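PDB 1O75: 47 KDA membrane antigen from Treponema pallidum, which binds penicillin and has zinc-stimulated carboxypeptidase activity on synthetic depsipeptides, and may reduce peptidoglycan cross-linking. Local coordinates for residues E7-Y20 and V152-H164. The protein carries 2 engineered substitutions. Residues are numbered along the deposited sequence; the frame is centred on the assembly and turned at random.
Sequences ETSYGYATLSYADY and VHGMKFVPVAVPH. Engineered in segment 7-20: S9 (natural residue His).
The engineered S9, G11, A13 and L15 each pair through both backbone N and O with V162, V160, V158 and M155 in turn, an antiparallel register that slips by one residue between A13 and L15. At that beta bulge, where T14 faces K156 and F157 and the 152-164 chain turns its corner at K156, T14 OG1 donates to K156 O at 2.9 Å, in the carbonyl plane and on a lone pair. Beyond it, Y17 N binds H153 O, and G154 CA sits over the centre of the Y17 ring, 3.9 Å from the centroid; Y17 OH bonds to H280 N. Y20, its CG trans to N (chi1 -176°), turns one ring face to M155 SD, a Met-aromatic contact 4.4 Å from the centroid, while M155 CE, brought round by the bend at chi3, reaches Y20 CG at 3.5 Å. V158 CG2 meets the edge of the same ring, and V158 CB lies against L15 CD1. Y12, on the other face of the sheet, lays CD1 3.8 Å from F157 CB. This is an antiparallel strand pair, bent at K156, within the mixed sheet of the Tp47 family's first domain; the S16/D19 capping box leads strand 8-16 into helix 17-25.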
ATOM      1  N   GLU B   7      20.918  46.216  -6.079  1.00 72.25           N
ATOM      2  CA  GLU B   7      20.344  45.305  -7.109  1.00 72.46           C
ATOM      3  C   GLU B   7      19.162  44.506  -6.556  1.00 70.47           C
ATOM      4  O   GLU B   7      18.235  45.060  -5.957  1.00 70.63           O
ATOM      5  CB  GLU B   7      21.407  44.319  -7.593  1.00 74.84           C
ATOM      6  CG  GLU B   7      22.686  44.951  -8.086  1.00 78.95           C
ATOM      7  CD  GLU B   7      23.582  43.938  -8.773  1.00 81.08           C
ATOM      8  OE1 GLU B   7      23.941  42.920  -8.131  1.00 82.23           O
ATOM      9  OE2 GLU B   7      23.919  44.160  -9.958  1.00 81.48           O
ATOM     10  N   THR B   8      19.218  43.194  -6.774  1.00 67.27           N
ATOM     11  CA  THR B   8      18.192  42.264  -6.318  1.00 63.45           C
ATOM     12  C   THR B   8      18.886  40.985  -5.865  1.00 61.01           C
ATOM     13  O   THR B   8      19.723  40.447  -6.594  1.00 60.79           O
ATOM     14  CB  THR B   8      17.212  41.903  -7.463  1.00 63.81           C
ATOM     15  OG1 THR B   8      16.461  43.064  -7.840  1.00 62.61           O
ATOM     16  CG2 THR B   8      16.255  40.794  -7.025  1.00 62.71           C
ATOM     17  N   SER B   9      18.557  40.507  -4.665  1.00 57.37           N
ATOM     18  CA  SER B   9      19.156  39.269  -4.164  1.00 55.49           C
ATOM     19  C   SER B   9      18.182  38.093  -4.310  1.00 53.23           C
ATOM     20  O   SER B   9      16.964  38.257  -4.209  1.00 52.62           O
ATOM     21  CB  SER B   9      19.581  39.431  -2.707  1.00 55.94           C
ATOM     22  OG  SER B   9      18.541  39.992  -1.937  1.00 60.21           O
ATOM     23  N   TYR B  10      18.735  36.910  -4.546  1.00 50.43           N
ATOM     24  CA  TYR B  10      17.944  35.708  -4.748  1.00 48.42           C
ATOM     25  C   TYR B  10      18.230  34.612  -3.728  1.00 47.00           C
ATOM     26  O   TYR B  10      19.378  34.388  -3.358  1.00 47.29           O
ATOM     27  CB  TYR B  10      18.189  35.171  -6.157  1.00 48.69           C
ATOM     28  CG  TYR B  10      17.814  36.154  -7.250  1.00 50.94           C
ATOM     29  CD1 TYR B  10      18.723  37.117  -7.700  1.00 51.15           C
ATOM     30  CD2 TYR B  10      16.549  36.122  -7.833  1.00 49.52           C
ATOM     31  CE1 TYR B  10      18.377  38.017  -8.709  1.00 50.95           C
ATOM     32  CE2 TYR B  10      16.191  37.011  -8.836  1.00 49.64           C
ATOM     33  CZ  TYR B  10      17.106  37.953  -9.271  1.00 51.76           C
ATOM     34  OH  TYR B  10      16.742  38.823 -10.264  1.00 51.16           O
ATOM     35  N   GLY B  11      17.175  33.934  -3.283  1.00 42.71           N
ATOM     36  CA  GLY B  11      17.330  32.869  -2.315  1.00 40.40           C
ATOM     37  C   GLY B  11      15.993  32.287  -1.880  1.00 40.29           C
ATOM     38  O   GLY B  11      14.994  32.355  -2.614  1.00 37.63           O
ATOM     39  N   TYR B  12      15.980  31.707  -0.684  1.00 38.22           N
ATOM     40  CA  TYR B  12      14.780  31.106  -0.127  1.00 36.98           C
ATOM     41  C   TYR B  12      14.303  31.876   1.078  1.00 36.89           C
ATOM     42  O   TYR B  12      15.102  32.428   1.840  1.00 37.28           O
ATOM     43  CB  TYR B  12      15.046  29.650   0.274  1.00 36.52           C
ATOM     44  CG  TYR B  12      15.178  28.713  -0.906  1.00 37.43           C
ATOM     45  CD1 TYR B  12      14.082  28.435  -1.720  1.00 35.93           C
ATOM     46  CD2 TYR B  12      16.403  28.113  -1.219  1.00 37.75           C
ATOM     47  CE1 TYR B  12      14.198  27.584  -2.818  1.00 38.92           C
ATOM     48  CE2 TYR B  12      16.530  27.263  -2.318  1.00 39.04           C
ATOM     49  CZ  TYR B  12      15.423  27.002  -3.114  1.00 38.90           C
ATOM     50  OH  TYR B  12      15.534  26.179  -4.214  1.00 40.56           O
ATOM     51  N   ALA B  13      12.989  31.899   1.254  1.00 35.06           N
ATOM     52  CA  ALA B  13      12.377  32.588   2.376  1.00 35.41           C
ATOM     53  C   ALA B  13      11.236  31.733   2.911  1.00 34.49           C
ATOM     54  O   ALA B  13      10.664  30.920   2.189  1.00 36.74           O
ATOM     55  CB  ALA B  13      11.853  33.957   1.940  1.00 34.37           C
ATOM     56  N   THR B  14      10.907  31.934   4.174  1.00 33.69           N
ATOM     57  CA  THR B  14       9.857  31.180   4.825  1.00 33.90           C
ATOM     58  C   THR B  14       8.576  31.994   4.798  1.00 34.66           C
ATOM     59  O   THR B  14       8.534  33.086   5.361  1.00 35.89           O
ATOM     60  CB  THR B  14      10.255  30.858   6.280  1.00 32.46           C
ATOM     61  OG1 THR B  14      11.381  29.975   6.258  1.00 33.35           O
ATOM     62  CG2 THR B  14       9.116  30.194   7.036  1.00 33.89           C
ATOM     63  N   LEU B  15       7.549  31.470   4.118  1.00 30.48           N
ATOM     64  CA  LEU B  15       6.259  32.164   4.029  1.00 30.33           C
ATOM     65  C   LEU B  15       5.116  31.336   4.598  1.00 27.64           C
ATOM     66  O   LEU B  15       5.039  30.114   4.394  1.00 27.22           O
ATOM     67  CB  LEU B  15       5.924  32.496   2.551  1.00 30.31           C
ATOM     68  CG  LEU B  15       6.597  33.662   1.814  1.00 33.87           C
ATOM     69  CD1 LEU B  15       8.103  33.450   1.757  1.00 34.25           C
ATOM     70  CD2 LEU B  15       6.012  33.753   0.385  1.00 31.85           C
ATOM     71  N   SER B  16       4.230  32.002   5.318  1.00 26.77           N
ATOM     72  CA  SER B  16       3.053  31.358   5.854  1.00 28.45           C
ATOM     73  C   SER B  16       2.161  31.003   4.652  1.00 28.16           C
ATOM     74  O   SER B  16       2.343  31.534   3.563  1.00 26.72           O
ATOM     75  CB  SER B  16       2.292  32.324   6.740  1.00 29.95           C
ATOM     76  OG  SER B  16       1.723  33.352   5.949  1.00 31.11           O
ATOM     77  N   TYR B  17       1.202  30.114   4.849  1.00 28.47           N
ATOM     78  CA  TYR B  17       0.309  29.770   3.746  1.00 29.52           C
ATOM     79  C   TYR B  17      -0.382  31.036   3.207  1.00 30.86           C
ATOM     80  O   TYR B  17      -0.483  31.216   1.983  1.00 29.31           O
ATOM     81  CB  TYR B  17      -0.735  28.759   4.206  1.00 26.93           C
ATOM     82  CG  TYR B  17      -0.181  27.361   4.313  1.00 29.78           C
ATOM     83  CD1 TYR B  17       0.336  26.717   3.191  1.00 31.09           C
ATOM     84  CD2 TYR B  17      -0.241  26.657   5.514  1.00 32.69           C
ATOM     85  CE1 TYR B  17       0.767  25.405   3.253  1.00 33.63           C
ATOM     86  CE2 TYR B  17       0.191  25.331   5.590  1.00 35.12           C
ATOM     87  CZ  TYR B  17       0.687  24.717   4.453  1.00 36.33           C
ATOM     88  OH  TYR B  17       1.093  23.401   4.513  1.00 41.62           O
ATOM     89  N   ALA B  18      -0.846  31.909   4.100  1.00 28.17           N
ATOM     90  CA  ALA B  18      -1.496  33.152   3.634  1.00 30.84           C
ATOM     91  C   ALA B  18      -0.525  34.047   2.842  1.00 31.11           C
ATOM     92  O   ALA B  18      -0.896  34.594   1.784  1.00 31.33           O
ATOM     93  CB  ALA B  18      -2.092  33.916   4.808  1.00 31.19           C
ATOM     94  N   ASP B  19       0.707  34.195   3.335  1.00 31.02           N
ATOM     95  CA  ASP B  19       1.725  35.002   2.645  1.00 30.90           C
ATOM     96  C   ASP B  19       1.982  34.444   1.248  1.00 31.05           C
ATOM     97  O   ASP B  19       2.230  35.192   0.289  1.00 28.76           O
ATOM     98  CB  ASP B  19       3.102  34.954   3.336  1.00 36.19           C
ATOM     99  CG  ASP B  19       3.137  35.617   4.705  1.00 42.24           C
ATOM    100  OD1 ASP B  19       2.490  36.670   4.895  1.00 38.60           O
ATOM    101  OD2 ASP B  19       3.870  35.068   5.581  1.00 46.95           O
ATOM    102  N   TYR B  20       2.002  33.122   1.139  1.00 27.61           N
ATOM    103  CA  TYR B  20       2.292  32.491  -0.149  1.00 27.74           C
ATOM    104  C   TYR B  20       1.146  32.640  -1.156  1.00 26.35           C
ATOM    105  O   TYR B  20       1.354  33.008  -2.304  1.00 27.00           O
ATOM    106  CB  TYR B  20       2.582  30.984   0.047  1.00 25.72           C
ATOM    107  CG  TYR B  20       2.988  30.266  -1.222  1.00 25.81           C
ATOM    108  CD1 TYR B  20       2.030  29.825  -2.148  1.00 26.27           C
ATOM    109  CD2 TYR B  20       4.331  30.118  -1.553  1.00 26.31           C
ATOM    110  CE1 TYR B  20       2.410  29.274  -3.361  1.00 23.58           C
ATOM    111  CE2 TYR B  20       4.716  29.570  -2.774  1.00 26.17           C
ATOM    112  CZ  TYR B  20       3.755  29.155  -3.668  1.00 24.81           C
ATOM    113  OH  TYR B  20       4.140  28.631  -4.875  1.00 25.66           O
ATOM    114  N   VAL B 152       0.945  23.438  11.322  1.00 33.43           N
ATOM    115  CA  VAL B 152       1.797  23.774  10.193  1.00 33.52           C
ATOM    116  C   VAL B 152       1.461  25.204   9.727  1.00 34.35           C
ATOM    117  O   VAL B 152       0.311  25.492   9.396  1.00 34.53           O
ATOM    118  CB  VAL B 152       1.572  22.772   9.057  1.00 33.24           C
ATOM    119  CG1 VAL B 152       2.631  22.983   7.962  1.00 32.53           C
ATOM    120  CG2 VAL B 152       1.635  21.339   9.620  1.00 34.96           C
ATOM    121  N   HIS B 153       2.465  26.076   9.683  1.00 32.81           N
ATOM    122  CA  HIS B 153       2.260  27.487   9.334  1.00 34.21           C
ATOM    123  C   HIS B 153       2.471  27.877   7.885  1.00 34.46           C
ATOM    124  O   HIS B 153       1.921  28.887   7.425  1.00 34.09           O
ATOM    125  CB  HIS B 153       3.194  28.381  10.148  1.00 36.35           C
ATOM    126  CG  HIS B 153       2.984  28.298  11.624  1.00 39.74           C
ATOM    127  ND1 HIS B 153       2.266  29.077  12.466  1.00 39.74           N
ATOM    128  CD2 HIS B 153       3.568  27.323  12.404  1.00 43.23           C
ATOM    129  CE1 HIS B 153       2.431  28.563  13.732  1.00 44.68           C
ATOM    130  NE2 HIS B 153       3.222  27.506  13.667  1.00 42.36           N
ATOM    131  N   GLY B 154       3.304  27.103   7.197  1.00 31.26           N
ATOM    132  CA  GLY B 154       3.635  27.407   5.827  1.00 30.89           C
ATOM    133  C   GLY B 154       4.873  26.674   5.351  1.00 28.68           C
ATOM    134  O   GLY B 154       5.249  25.628   5.889  1.00 29.12           O
ATOM    135  N   MET B 155       5.521  27.246   4.354  1.00 27.82           N
ATOM    136  CA  MET B 155       6.672  26.633   3.722  1.00 29.09           C
ATOM    137  C   MET B 155       7.989  27.303   4.075  1.00 30.37           C
ATOM    138  O   MET B 155       8.112  28.528   4.034  1.00 29.16           O
ATOM    139  CB  MET B 155       6.443  26.623   2.202  1.00 29.28           C
ATOM    140  CG  MET B 155       5.224  25.768   1.792  1.00 27.89           C
ATOM    141  SD  MET B 155       4.492  26.367   0.263  1.00 34.31           S
ATOM    142  CE  MET B 155       3.385  27.617   0.964  1.00 31.20           C
ATOM    143  N   LYS B 156       8.977  26.489   4.433  1.00 30.57           N
ATOM    144  CA  LYS B 156      10.278  27.031   4.824  1.00 31.10           C
ATOM    145  C   LYS B 156      11.096  27.548   3.659  1.00 29.84           C
ATOM    146  O   LYS B 156      11.811  28.538   3.809  1.00 32.53           O
ATOM    147  CB  LYS B 156      11.107  25.975   5.590  1.00 29.64           C
ATOM    148  CG  LYS B 156      10.564  25.629   6.965  1.00 29.48           C
ATOM    149  CD  LYS B 156      11.564  24.771   7.769  1.00 33.35           C
ATOM    150  CE  LYS B 156      11.827  23.446   7.102  1.00 35.25           C
ATOM    151  NZ  LYS B 156      12.887  22.620   7.795  1.00 36.08           N
ATOM    152  N   PHE B 157      10.986  26.894   2.504  1.00 27.78           N
ATOM    153  CA  PHE B 157      11.761  27.260   1.325  1.00 28.64           C
ATOM    154  C   PHE B 157      10.981  27.698   0.066  1.00 29.94           C
ATOM    155  O   PHE B 157      10.670  26.896  -0.816  1.00 28.37           O
ATOM    156  CB  PHE B 157      12.710  26.103   0.954  1.00 31.89           C
ATOM    157  CG  PHE B 157      13.482  25.553   2.127  1.00 33.36           C
ATOM    158  CD1 PHE B 157      14.455  26.323   2.760  1.00 37.79           C
ATOM    159  CD2 PHE B 157      13.196  24.286   2.632  1.00 35.03           C
ATOM    160  CE1 PHE B 157      15.142  25.834   3.898  1.00 37.69           C
ATOM    161  CE2 PHE B 157      13.874  23.784   3.765  1.00 36.05           C
ATOM    162  CZ  PHE B 157      14.845  24.560   4.395  1.00 36.62           C
ATOM    163  N   VAL B 158      10.695  28.988  -0.010  1.00 29.52           N
ATOM    164  CA  VAL B 158      10.014  29.561  -1.158  1.00 31.09           C
ATOM    165  C   VAL B 158      11.061  30.370  -1.935  1.00 30.72           C
ATOM    166  O   VAL B 158      11.684  31.265  -1.370  1.00 32.82           O
ATOM    167  CB  VAL B 158       8.885  30.525  -0.711  1.00 29.17           C
ATOM    168  CG1 VAL B 158       8.251  31.184  -1.946  1.00 30.62           C
ATOM    169  CG2 VAL B 158       7.831  29.767   0.114  1.00 30.91           C
ATOM    170  N   PRO B 159      11.269  30.074  -3.231  1.00 32.91           N
ATOM    171  CA  PRO B 159      12.267  30.846  -3.979  1.00 32.78           C
ATOM    172  C   PRO B 159      11.790  32.285  -4.184  1.00 35.66           C
ATOM    173  O   PRO B 159      10.696  32.532  -4.721  1.00 33.36           O
ATOM    174  CB  PRO B 159      12.406  30.071  -5.284  1.00 31.37           C
ATOM    175  CG  PRO B 159      11.033  29.485  -5.477  1.00 32.26           C
ATOM    176  CD  PRO B 159      10.648  29.044  -4.081  1.00 31.50           C
ATOM    177  N   VAL B 160      12.601  33.241  -3.736  1.00 36.54           N
ATOM    178  CA  VAL B 160      12.225  34.643  -3.868  1.00 37.26           C
ATOM    179  C   VAL B 160      13.299  35.564  -4.445  1.00 39.06           C
ATOM    180  O   VAL B 160      14.494  35.227  -4.479  1.00 37.23           O
ATOM    181  CB  VAL B 160      11.774  35.243  -2.508  1.00 37.70           C
ATOM    182  CG1 VAL B 160      10.474  34.590  -2.043  1.00 36.02           C
ATOM    183  CG2 VAL B 160      12.876  35.059  -1.450  1.00 39.22           C
ATOM    184  N   ALA B 161      12.835  36.717  -4.927  1.00 40.04           N
ATOM    185  CA  ALA B 161      13.691  37.782  -5.464  1.00 41.31           C
ATOM    186  C   ALA B 161      13.392  38.914  -4.499  1.00 42.38           C
ATOM    187  O   ALA B 161      12.230  39.296  -4.332  1.00 42.47           O
ATOM    188  CB  ALA B 161      13.272  38.168  -6.876  1.00 39.61           C
ATOM    189  N   VAL B 162      14.428  39.431  -3.844  1.00 42.94           N
ATOM    190  CA  VAL B 162      14.266  40.484  -2.851  1.00 44.96           C
ATOM    191  C   VAL B 162      14.992  41.763  -3.262  1.00 47.44           C
ATOM    192  O   VAL B 162      16.205  41.757  -3.471  1.00 47.07           O
ATOM    193  CB  VAL B 162      14.823  40.030  -1.467  1.00 45.32           C
ATOM    194  CG1 VAL B 162      14.674  41.143  -0.434  1.00 44.55           C
ATOM    195  CG2 VAL B 162      14.098  38.776  -1.001  1.00 45.61           C
ATOM    196  N   PRO B 163      14.250  42.875  -3.388  1.00 49.14           N
ATOM    197  CA  PRO B 163      14.871  44.145  -3.775  1.00 51.39           C
ATOM    198  C   PRO B 163      15.808  44.583  -2.657  1.00 52.42           C
ATOM    199  O   PRO B 163      15.523  44.368  -1.479  1.00 51.22           O
ATOM    200  CB  PRO B 163      13.677  45.092  -3.923  1.00 50.46           C
ATOM    201  CG  PRO B 163      12.510  44.163  -4.173  1.00 51.54           C
ATOM    202  CD  PRO B 163      12.796  43.034  -3.221  1.00 48.75           C
ATOM    203  N   HIS B 164      16.921  45.198  -3.034  1.00 55.51           N
ATOM    204  CA  HIS B 164      17.906  45.671  -2.069  1.00 58.16           C
ATOM    205  C   HIS B 164      17.302  46.367  -0.847  1.00 57.77           C
ATOM    206  O   HIS B 164      17.643  46.045   0.285  1.00 58.52           O
ATOM    207  CB  HIS B 164      18.885  46.624  -2.756  1.00 62.41           C
ATOM    208  CG  HIS B 164      19.980  47.098  -1.857  1.00 65.46           C
ATOM    209  ND1 HIS B 164      21.021  46.284  -1.464  1.00 66.99           N
ATOM    210  CD2 HIS B 164      20.164  48.280  -1.225  1.00 66.51           C
ATOM    211  CE1 HIS B 164      21.797  46.946  -0.624  1.00 67.39           C
ATOM    212  NE2 HIS B 164      21.299  48.159  -0.461  1.00 67.42           N
TER